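Local coordinates for protein trichothecene 3-O-acetyltransferase (Gibberella zeae, PDB 2RKV) that transfers an acetyl group from acetyl-coenzyme A to the 3-hydroxyl of trichothecene mycotoxins such as T-2 toxin, as a member of the BAHD acyltransferase superfamily, at residues Y27-S30 and Q34-T37; K61-S66 and T72-P77; R119-I124 and V400-F405; A323-S326 and S332-R335. All blocks are in the same frame, centred on the assembly; numbering follows the deposited sequence. Where two conformers were deposited one is given.

Contact 1: Y27-S30 and Q34-T37; sequences YPVS and QYPT
Val29 lays its CG1 methyl over one face of the Tyr35 ring, at the turn of a strand-loop-helix connection: strand 20-28, a member of the five-stranded mixed sheet, has just ended, and helix 35-52 is starting. The methyl sits 4.2 Å from the centroid of the Tyr35 ring and 25° off its normal, a CH-pi contact displaced toward the hydroxyl end, where Val29 CG1 comes within 3.8 Å of Tyr35 CZ. Both branches of the valine take part. With chi1 at 172°, CG1 is anti to the backbone N of Val29, which leaves CG2 beside that N and 4.0 Å from Tyr35 CE1.

The ring is held from its far end too. Tyr35 OH hydrogen-bonds to the carbonyl of Gly147, where strands 137-144 and 147-155 turn into one another, and the ring also stacks with Phe143. Helix 35-52 is thereby pinned by its first turn to the same sheet that strand 20-28 belongs to, with Val29 closing the short connection between them. Val29 itself bonds through its backbone to Gly146.

Gln34 covers another flank of the valine with an extended side chain that reaches past the methyl toward Ser30. Gln34 CB lies 4.2 Å from Val29 CG1, with Gln34 CD at a like distance from the same methyl.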
# COMPACT_ATOMS: atom_id res chain seq x y z
N TYR A 27 -5.45 9.38 16.85
CA TYR A 27 -5.82 10.71 17.33
C TYR A 27 -5.80 10.70 18.84
O TYR A 27 -6.26 9.73 19.45
CB TYR A 27 -7.25 11.05 16.93
CG TYR A 27 -7.51 11.09 15.44
CD1 TYR A 27 -7.48 12.30 14.75
CD2 TYR A 27 -7.84 9.93 14.75
CE1 TYR A 27 -7.74 12.35 13.39
CE2 TYR A 27 -8.10 9.97 13.38
CZ TYR A 27 -8.05 11.19 12.72
OH TYR A 27 -8.31 11.25 11.36
N PRO A 28 -5.32 11.80 19.46
CA PRO A 28 -5.50 11.90 20.90
C PRO A 28 -6.97 12.19 21.22
O PRO A 28 -7.66 12.84 20.43
CB PRO A 28 -4.63 13.11 21.27
CG PRO A 28 -4.63 13.95 20.07
CD PRO A 28 -4.62 12.98 18.91
N VAL A 29 -7.42 11.70 22.37
CA VAL A 29 -8.76 11.98 22.87
C VAL A 29 -8.59 12.44 24.31
O VAL A 29 -8.16 11.66 25.16
CB VAL A 29 -9.67 10.74 22.80
CG1 VAL A 29 -11.01 11.00 23.49
CG2 VAL A 29 -9.89 10.30 21.33
N SER A 30 -8.92 13.71 24.55
CA SER A 30 -8.68 14.32 25.86
C SER A 30 -9.49 13.70 26.99
O SER A 30 -8.99 13.52 28.10
CB SER A 30 -8.93 15.83 25.79
OG SER A 30 -8.66 16.44 27.04
N GLN A 34 -15.96 11.98 25.23
CA GLN A 34 -16.05 12.27 23.79
C GLN A 34 -16.38 11.06 22.91
O GLN A 34 -16.80 11.23 21.76
CB GLN A 34 -14.73 12.86 23.32
CG GLN A 34 -14.40 14.20 23.92
CD GLN A 34 -12.97 14.60 23.61
OE1 GLN A 34 -12.56 14.63 22.45
NE2 GLN A 34 -12.21 14.90 24.65
N TYR A 35 -16.20 9.85 23.43
CA TYR A 35 -16.35 8.66 22.58
C TYR A 35 -17.75 8.45 21.96
O TYR A 35 -17.84 8.13 20.78
CB TYR A 35 -15.84 7.38 23.25
CG TYR A 35 -14.33 7.34 23.48
CD1 TYR A 35 -13.43 7.30 22.39
CD2 TYR A 35 -13.81 7.31 24.76
CE1 TYR A 35 -12.05 7.24 22.61
CE2 TYR A 35 -12.44 7.27 24.99
CZ TYR A 35 -11.57 7.23 23.92
OH TYR A 35 -10.21 7.17 24.17
N PRO A 36 -18.84 8.62 22.76
CA PRO A 36 -20.15 8.40 22.11
C PRO A 36 -20.39 9.25 20.85
O PRO A 36 -20.89 8.74 19.84
CB PRO A 36 -21.14 8.77 23.22
CG PRO A 36 -20.40 8.41 24.48
CD PRO A 36 -18.99 8.91 24.19
N THR A 37 -20.00 10.53 20.91
CA THR A 37 -20.16 11.43 19.76
C THR A 37 -19.20 11.09 18.63
O THR A 37 -19.56 11.19 17.44
CB THR A 37 -20.09 12.92 20.19
OG1 THR A 37 -21.19 13.19 21.07
CG2 THR A 37 -20.20 13.85 18.98

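Contact 2: K61-S66 and T72-P77; sequences KAEGIS and TSFIVP
Four backbone hydrogen bonds join Lys61-Glu63 to Thr72-Phe74 as the two arms of an antiparallel beta hairpin. Lys61 N reaches Phe74 O at 2.8 Å and 169°, and the return bond from Phe74 N to Lys61 O is 3.0 Å long. Glu63 and Thr72 form the second hydrogen-bonded pair: Glu63 N gives to Thr72 O, and Thr72 N meets Glu63 O at 2.9 Å, nearly along the C=O axis. In each pair the other bond is more bent: Phe74 N and Glu63 N stand above the planes of the carbonyls of Lys61 and Thr72.

Between these pairs lies the non-hydrogen-bonded pair Ala62-Ser73, whose CA atoms approach to 3.9 Å. Here Ser73 CA-H points at Lys61 O, and Ser73 OG rests 3.3 Å from the Ala62 methyl.

On the other face, Glu63 leans across to Phe74. Its chi1 of 65° sets CG between the backbone N and the carbonyl carbon, and the extended chain then crosses the ring obliquely, placing Glu63 CD 3.5 Å from Phe74 CE1. Carboxylate and ring planes are 43° apart. Farther along this face Lys61 CB packs on Val76 CG2 at 3.8 Å.

Strand 5-6 flanks strand 72-76 on its other side. Lys4, just ahead of strand 5-6, forms a salt bridge with Glu63 OE2 and a cation-pi contact with Phe74, consistent with the glutamate's lean toward the ring. Carboxylate and ring thus share one cation, which probably offsets the cost of laying a negative group obliquely against an aromatic ring.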
# COMPACT_ATOMS: atom_id res chain seq x y z
N LYS A 61 -17.33 -9.94 -5.38
CA LYS A 61 -17.81 -11.31 -5.59
C LYS A 61 -17.39 -11.86 -6.95
O LYS A 61 -17.69 -11.25 -7.98
CB LYS A 61 -19.32 -11.39 -5.43
CG LYS A 61 -19.83 -12.81 -5.37
CD LYS A 61 -20.86 -12.98 -4.26
CE LYS A 61 -21.10 -14.46 -3.96
NZ LYS A 61 -19.91 -15.13 -3.33
N ALA A 62 -16.71 -13.00 -6.93
CA ALA A 62 -16.28 -13.67 -8.15
C ALA A 62 -17.39 -14.55 -8.71
O ALA A 62 -18.21 -15.09 -7.96
CB ALA A 62 -15.02 -14.51 -7.87
N GLU A 63 -17.41 -14.66 -10.03
CA GLU A 63 -18.31 -15.58 -10.73
C GLU A 63 -17.62 -16.18 -11.95
O GLU A 63 -16.56 -15.69 -12.38
CB GLU A 63 -19.59 -14.86 -11.15
CG GLU A 63 -19.40 -13.76 -12.17
CD GLU A 63 -20.69 -13.00 -12.45
OE1 GLU A 63 -21.04 -12.90 -13.64
OE2 GLU A 63 -21.34 -12.54 -11.49
N GLY A 64 -18.21 -17.25 -12.50
CA GLY A 64 -17.69 -17.92 -13.69
C GLY A 64 -16.41 -18.70 -13.48
O GLY A 64 -15.67 -18.96 -14.43
N ILE A 65 -16.14 -19.08 -12.24
CA ILE A 65 -14.94 -19.86 -11.91
C ILE A 65 -15.13 -21.32 -12.30
O ILE A 65 -16.19 -21.92 -12.05
CB ILE A 65 -14.57 -19.75 -10.40
CG1 ILE A 65 -14.16 -18.32 -10.07
CG2 ILE A 65 -13.45 -20.74 -10.02
CD1 ILE A 65 -14.14 -18.01 -8.59
N SER A 66 -14.11 -21.89 -12.94
CA SER A 66 -14.07 -23.31 -13.24
C SER A 66 -12.61 -23.73 -13.43
O SER A 66 -11.69 -22.94 -13.22
CB SER A 66 -14.90 -23.64 -14.49
OG SER A 66 -14.32 -23.08 -15.66
N THR A 72 -14.43 -13.86 -12.97
CA THR A 72 -14.45 -12.40 -13.04
C THR A 72 -15.16 -11.91 -11.79
O THR A 72 -16.24 -12.42 -11.45
CB THR A 72 -15.20 -11.91 -14.30
OG1 THR A 72 -14.60 -12.48 -15.47
CG2 THR A 72 -15.18 -10.38 -14.42
N SER A 73 -14.56 -10.93 -11.12
CA SER A 73 -15.13 -10.36 -9.90
C SER A 73 -15.80 -9.02 -10.15
O SER A 73 -15.39 -8.25 -11.02
CB SER A 73 -14.07 -10.22 -8.81
OG SER A 73 -13.68 -11.50 -8.33
N PHE A 74 -16.83 -8.77 -9.35
CA PHE A 74 -17.69 -7.59 -9.47
C PHE A 74 -17.93 -7.05 -8.06
O PHE A 74 -17.96 -7.81 -7.10
CB PHE A 74 -19.05 -7.97 -10.07
CG PHE A 74 -18.99 -8.48 -11.49
CD1 PHE A 74 -18.64 -9.81 -11.76
CD2 PHE A 74 -19.31 -7.65 -12.56
CE1 PHE A 74 -18.58 -10.29 -13.09
CE2 PHE A 74 -19.25 -8.12 -13.89
CZ PHE A 74 -18.88 -9.44 -14.14
N ILE A 75 -18.11 -5.74 -7.95
CA ILE A 75 -18.66 -5.14 -6.73
C ILE A 75 -20.18 -5.22 -6.81
O ILE A 75 -20.79 -4.71 -7.75
CB ILE A 75 -18.21 -3.66 -6.54
CG1 ILE A 75 -16.69 -3.59 -6.38
CG2 ILE A 75 -18.91 -3.05 -5.32
CD1 ILE A 75 -16.10 -2.18 -6.54
N VAL A 76 -20.77 -5.88 -5.83
CA VAL A 76 -22.21 -6.12 -5.80
C VAL A 76 -22.75 -5.80 -4.40
O VAL A 76 -21.99 -5.68 -3.46
CB VAL A 76 -22.55 -7.59 -6.22
CG1 VAL A 76 -22.13 -7.83 -7.66
CG2 VAL A 76 -21.89 -8.60 -5.29
N PRO A 77 -24.08 -5.64 -4.27
CA PRO A 77 -24.60 -5.29 -2.94
C PRO A 77 -24.22 -6.28 -1.83
O PRO A 77 -23.98 -7.46 -2.09
CB PRO A 77 -26.12 -5.24 -3.16
CG PRO A 77 -26.27 -4.93 -4.63
CD PRO A 77 -25.14 -5.71 -5.28

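Contact 3: R119-I124 and V400-F405; sequences RKTLPI and VRRPIF
Thr121 meets two groups of the 400-405 segment at once, using its own hydroxyl for Arg402 and its methyl for Phe405. Arg402 NH2 donates to Thr121 OG1 at 2.8 Å and 151°, the oxygen lying at the guanidinium edge and tilted 18° from its plane; a weak second bond comes from Arg402 NH1. The chi1 of -66° puts OG1 beside the backbone N of Thr121 and swings CG2 over one face of the Phe405 ring, a CH-pi contact 4.0 Å from Thr121 CG2 to the centroid of Phe405. Leu122 arrives at the rim of the same ring, its CD1 4.0 Å from Phe405 CD1.

What positions the arginine comes next. Phe405 CE2 lies 3.5 Å above the plane of the Arg402 guanidinium, over its centre, and Arg402 NH1 is tied at 2.8 Å to Pro403 O within its own segment. Gln22 OE1 of strand 20-28 accepts another bond from NH1. These partners at face and edge limit how far the buried guanidinium can turn.

Outside this shell, Thr121 N bonds to a Glu113 carboxylate oxygen, and Trp231 of the seven-stranded sheet meets the Phe405 ring. The contact packs the loop after helix 113-116 against the chain leaving strand 399-401, beside the trichothecene pocket of this BAHD-family enzyme, where Leu122 touches the bound T-2 toxin.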
# COMPACT_ATOMS: atom_id res chain seq x y z
N ARG A 119 -10.16 -6.95 9.95
CA ARG A 119 -9.89 -8.16 9.18
C ARG A 119 -8.39 -8.22 8.91
O ARG A 119 -7.74 -7.19 8.79
CB ARG A 119 -10.67 -8.15 7.85
CG ARG A 119 -10.36 -9.34 6.94
CD ARG A 119 -11.48 -9.56 5.95
NE ARG A 119 -11.17 -10.63 5.00
CZ ARG A 119 -12.08 -11.24 4.24
NH1 ARG A 119 -11.72 -12.19 3.39
NH2 ARG A 119 -13.37 -10.90 4.33
N LYS A 120 -7.84 -9.43 8.82
CA LYS A 120 -6.41 -9.59 8.55
C LYS A 120 -6.05 -9.17 7.13
O LYS A 120 -6.90 -9.20 6.22
CB LYS A 120 -5.97 -11.02 8.82
CG LYS A 120 -5.95 -11.38 10.30
CD LYS A 120 -5.67 -12.86 10.54
CE LYS A 120 -4.28 -13.26 10.06
NZ LYS A 120 -3.21 -12.64 10.88
N THR A 121 -4.80 -8.78 6.93
CA THR A 121 -4.26 -8.45 5.62
C THR A 121 -4.30 -9.65 4.67
O THR A 121 -4.72 -9.54 3.51
CB THR A 121 -2.81 -7.96 5.75
OG1 THR A 121 -2.79 -6.72 6.47
CG2 THR A 121 -2.19 -7.76 4.38
N LEU A 122 -3.84 -10.80 5.17
CA LEU A 122 -3.72 -12.00 4.36
C LEU A 122 -4.90 -12.94 4.60
O LEU A 122 -5.55 -12.85 5.64
CB LEU A 122 -2.39 -12.70 4.67
CG LEU A 122 -1.14 -11.85 4.43
CD1 LEU A 122 0.14 -12.54 4.93
CD2 LEU A 122 -0.99 -11.42 2.96
N PRO A 123 -5.19 -13.83 3.62
CA PRO A 123 -6.29 -14.79 3.74
C PRO A 123 -5.92 -15.93 4.70
O PRO A 123 -5.79 -17.09 4.28
CB PRO A 123 -6.46 -15.31 2.31
CG PRO A 123 -5.10 -15.20 1.71
CD PRO A 123 -4.51 -13.94 2.31
N ILE A 124 -5.76 -15.58 5.97
CA ILE A 124 -5.34 -16.50 7.01
C ILE A 124 -6.37 -16.44 8.13
O ILE A 124 -6.77 -15.35 8.55
CB ILE A 124 -3.94 -16.13 7.58
CG1 ILE A 124 -2.86 -16.30 6.51
CG2 ILE A 124 -3.61 -16.96 8.84
CD1 ILE A 124 -1.52 -15.66 6.85
N VAL A 400 0.10 8.23 11.26
CA VAL A 400 -0.58 7.41 10.27
C VAL A 400 0.34 6.24 9.98
O VAL A 400 1.41 6.41 9.39
CB VAL A 400 -0.84 8.20 8.96
CG1 VAL A 400 -1.54 7.32 7.94
CG2 VAL A 400 -1.64 9.48 9.25
N ARG A 401 -0.05 5.06 10.44
CA ARG A 401 0.82 3.88 10.40
C ARG A 401 0.10 2.64 9.88
O ARG A 401 -1.09 2.43 10.15
CB ARG A 401 1.37 3.56 11.80
CG ARG A 401 2.12 4.69 12.50
CD ARG A 401 3.42 5.07 11.78
NE ARG A 401 4.51 5.25 12.74
CZ ARG A 401 5.47 6.17 12.65
NH1 ARG A 401 5.48 7.06 11.65
NH2 ARG A 401 6.42 6.22 13.57
N ARG A 402 0.83 1.80 9.14
CA ARG A 402 0.31 0.52 8.72
C ARG A 402 0.39 -0.50 9.86
O ARG A 402 1.45 -0.66 10.48
CB ARG A 402 1.08 -0.03 7.51
CG ARG A 402 0.24 -1.03 6.76
CD ARG A 402 1.00 -2.20 6.15
NE ARG A 402 0.05 -3.00 5.38
CZ ARG A 402 -0.85 -3.84 5.92
NH1 ARG A 402 -0.89 -4.03 7.24
NH2 ARG A 402 -1.70 -4.49 5.14
N PRO A 403 -0.73 -1.21 10.13
CA PRO A 403 -0.66 -2.33 11.08
C PRO A 403 0.38 -3.41 10.74
O PRO A 403 0.63 -3.72 9.56
CB PRO A 403 -2.07 -2.93 11.01
CG PRO A 403 -2.94 -1.73 10.71
CD PRO A 403 -2.11 -1.01 9.65
N ILE A 404 0.97 -3.98 11.78
CA ILE A 404 1.83 -5.14 11.62
C ILE A 404 1.00 -6.38 11.27
O ILE A 404 -0.13 -6.55 11.74
CB ILE A 404 2.69 -5.38 12.90
CG1 ILE A 404 3.88 -6.30 12.60
CG2 ILE A 404 1.84 -5.90 14.07
CD1 ILE A 404 4.96 -6.27 13.68
N PHE A 405 1.56 -7.22 10.41
CA PHE A 405 0.98 -8.51 10.09
C PHE A 405 2.11 -9.53 9.95
O PHE A 405 3.23 -9.27 10.43
CB PHE A 405 0.04 -8.44 8.86
CG PHE A 405 0.71 -8.00 7.57
CD1 PHE A 405 0.85 -8.91 6.52
CD2 PHE A 405 1.12 -6.68 7.38
CE1 PHE A 405 1.43 -8.52 5.30
CE2 PHE A 405 1.71 -6.28 6.16
CZ PHE A 405 1.86 -7.21 5.11

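Contact 4: A323-S326 and S332-R335; sequences ANES and SRLR. With COA (coenzyme A), chain B.
Glu325 and Arg333 are brought together by two straight chains running at each other: Glu325 turns its CG between the backbone N and the carbonyl carbon (chi1 72°) and then extends, while Arg333 stays stretched from CG to NE before turning at chi4, -87°. The result is a side-on, two-pronged salt bridge. Arg333 NE binds Glu325 OE2 at 2.8 Å on its syn lone pair, and Arg333 NH2 binds Glu325 OE1, also at 2.8 Å. With carboxylate and guanidinium nearly coplanar, both bonds lie close to the guanidinium plane. Thr330 OG1 is also hydrogen-bonded to Glu325 OE2, so that oxygen is gripped twice.

The bridge spans the junction between helices 319-324 and 327-335. Glu325 is the first residue to leave the earlier helix, and Ser326 is the N-cap of the next, its OG bonded to Ala329 N.

Two residues beyond Arg333, Arg335 points to coenzyme A with a chain bent at chi2 and chi3. Its guanidinium meets the pyrophosphate edge-on: Arg335 NH2 bonds to O2A of the cofactor at 3.1 Å, and Arg335 NH1 to the same oxygen at 3.3 Å, with a weak bond from NH1 to O5A. Asp263 forms a salt bridge with Arg335 NE, consistent with fixing the group's orientation. Carried on a helix end, this arginine forms part of the coenzyme A pocket, along with Ser260 and Thr261.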
# COMPACT_ATOMS: atom_id res chain seq x y z
N ALA A 323 25.21 -2.41 -4.13
CA ALA A 323 25.87 -2.00 -2.89
C ALA A 323 26.98 -0.99 -3.16
O ALA A 323 27.14 -0.01 -2.42
CB ALA A 323 26.43 -3.23 -2.17
N ASN A 324 27.73 -1.21 -4.23
CA ASN A 324 28.97 -0.47 -4.46
C ASN A 324 28.87 0.82 -5.29
O ASN A 324 29.72 1.71 -5.16
CB ASN A 324 30.06 -1.40 -5.00
CG ASN A 324 30.47 -2.45 -3.97
OD1 ASN A 324 30.65 -2.14 -2.78
ND2 ASN A 324 30.60 -3.69 -4.41
N GLU A 325 27.84 0.92 -6.14
CA GLU A 325 27.66 2.11 -6.97
C GLU A 325 27.18 3.31 -6.14
O GLU A 325 26.77 3.14 -4.99
CB GLU A 325 26.72 1.80 -8.14
CG GLU A 325 25.25 1.65 -7.73
CD GLU A 325 24.34 1.29 -8.89
OE1 GLU A 325 24.83 1.04 -10.01
OE2 GLU A 325 23.11 1.26 -8.67
N SER A 326 27.23 4.51 -6.72
CA SER A 326 26.79 5.72 -6.02
C SER A 326 25.29 5.69 -5.75
O SER A 326 24.56 4.93 -6.38
CB SER A 326 27.12 6.97 -6.83
OG SER A 326 26.35 7.02 -8.02
N SER A 332 18.99 6.75 -10.26
CA SER A 332 18.81 6.85 -11.70
C SER A 332 18.13 5.61 -12.31
O SER A 332 17.29 5.75 -13.20
CB SER A 332 20.16 7.12 -12.39
OG SER A 332 20.62 8.42 -12.05
N ARG A 333 18.48 4.42 -11.81
CA ARG A 333 17.81 3.18 -12.25
C ARG A 333 16.30 3.31 -12.05
O ARG A 333 15.52 2.95 -12.92
CB ARG A 333 18.29 1.96 -11.47
CG ARG A 333 19.75 1.62 -11.67
CD ARG A 333 20.18 0.52 -10.71
NE ARG A 333 21.62 0.25 -10.82
CZ ARG A 333 22.17 -0.61 -11.68
NH1 ARG A 333 21.42 -1.29 -12.53
NH2 ARG A 333 23.48 -0.78 -11.69
N LEU A 334 15.91 3.79 -10.88
CA LEU A 334 14.49 3.88 -10.54
C LEU A 334 13.77 4.90 -11.41
O LEU A 334 12.75 4.60 -12.03
CB LEU A 334 14.30 4.17 -9.05
CG LEU A 334 14.96 3.16 -8.10
CD1 LEU A 334 14.69 3.52 -6.65
CD2 LEU A 334 14.54 1.71 -8.40
N ARG A 335 14.32 6.11 -11.47
CA ARG A 335 13.70 7.20 -12.23
C ARG A 335 13.58 6.88 -13.74
O ARG A 335 12.63 7.31 -14.38
CB ARG A 335 14.46 8.52 -11.97
CG ARG A 335 14.00 9.76 -12.73
CD ARG A 335 12.54 10.11 -12.54
NE ARG A 335 12.09 10.06 -11.14
CZ ARG A 335 10.91 10.50 -10.73
NH1 ARG A 335 10.56 10.39 -9.45
NH2 ARG A 335 10.06 11.04 -11.60
N1A COA B . 13.44 19.45 -11.96
C2A COA B . 13.76 18.88 -10.75
N3A COA B . 12.88 18.02 -10.12
C4A COA B . 11.68 17.76 -10.71
C5A COA B . 11.34 18.32 -11.94
C6A COA B . 12.23 19.19 -12.57
N6A COA B . 11.81 19.94 -13.60
N7A COA B . 10.10 17.88 -12.28
C8A COA B . 9.66 17.04 -11.30
N9A COA B . 10.63 16.96 -10.33
C1B COA B . 10.56 16.21 -9.07
C2B COA B . 9.60 16.91 -8.12
O2B COA B . 10.21 18.00 -7.49
C3B COA B . 9.28 15.78 -7.17
O3B COA B . 10.38 15.55 -6.35
P3B COA B . 10.31 15.87 -4.79
O7A COA B . 9.16 15.09 -4.20
O8A COA B . 10.11 17.36 -4.67
O9A COA B . 11.63 15.46 -4.18
C4B COA B . 9.28 14.58 -8.07
O4B COA B . 10.02 14.91 -9.24
C5B COA B . 7.87 14.16 -8.41
O5B COA B . 8.10 12.93 -9.02
P1A COA B . 6.93 11.86 -9.16
O1A COA B . 5.63 12.54 -9.58
O2A COA B . 7.39 10.77 -10.11
O3A COA B . 6.61 11.35 -7.68
P2A COA B . 7.62 10.72 -6.62
O4A COA B . 7.43 11.44 -5.31
O5A COA B . 9.04 10.64 -7.12
O6A COA B . 7.07 9.23 -6.49
CBP COA B . 6.22 7.16 -7.29
CCP COA B . 7.24 8.27 -7.52
CDP COA B . 6.47 6.52 -5.92
CEP COA B . 6.41 6.07 -8.34
CAP COA B . 4.82 7.80 -7.37
OAP COA B . 4.60 8.38 -8.64
C9P COA B . 3.74 6.80 -7.13
O9P COA B . 3.22 6.10 -8.22
N8P COA B . 3.34 6.67 -5.87
C7P COA B . 2.33 5.73 -5.46
C6P COA B . 2.92 4.32 -5.39
C5P COA B . 1.81 3.43 -4.92
O5P COA B . 0.69 3.49 -5.47
N4P COA B . 2.11 2.61 -3.92

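From the N terminus, contact 1 closes the short loop between strand 20-28 and helix 35-52, fastening the helix start to the five-stranded sheet. That helix leads on to strand 59-63, where contact 2 closes a hairpin in the separate three-stranded sheet, its centre 39 Å from that of contact 1. Contact 3 opens next and closes some 275 residues later, bringing the loop before strand 137-144 onto the chain just after strand 399-401, which neighbours strand 20-28. Contact 4 is nested within that long span, joining two consecutive helices beside coenzyme A, about 31 Å from contact 3 centre to centre. None of the four cross.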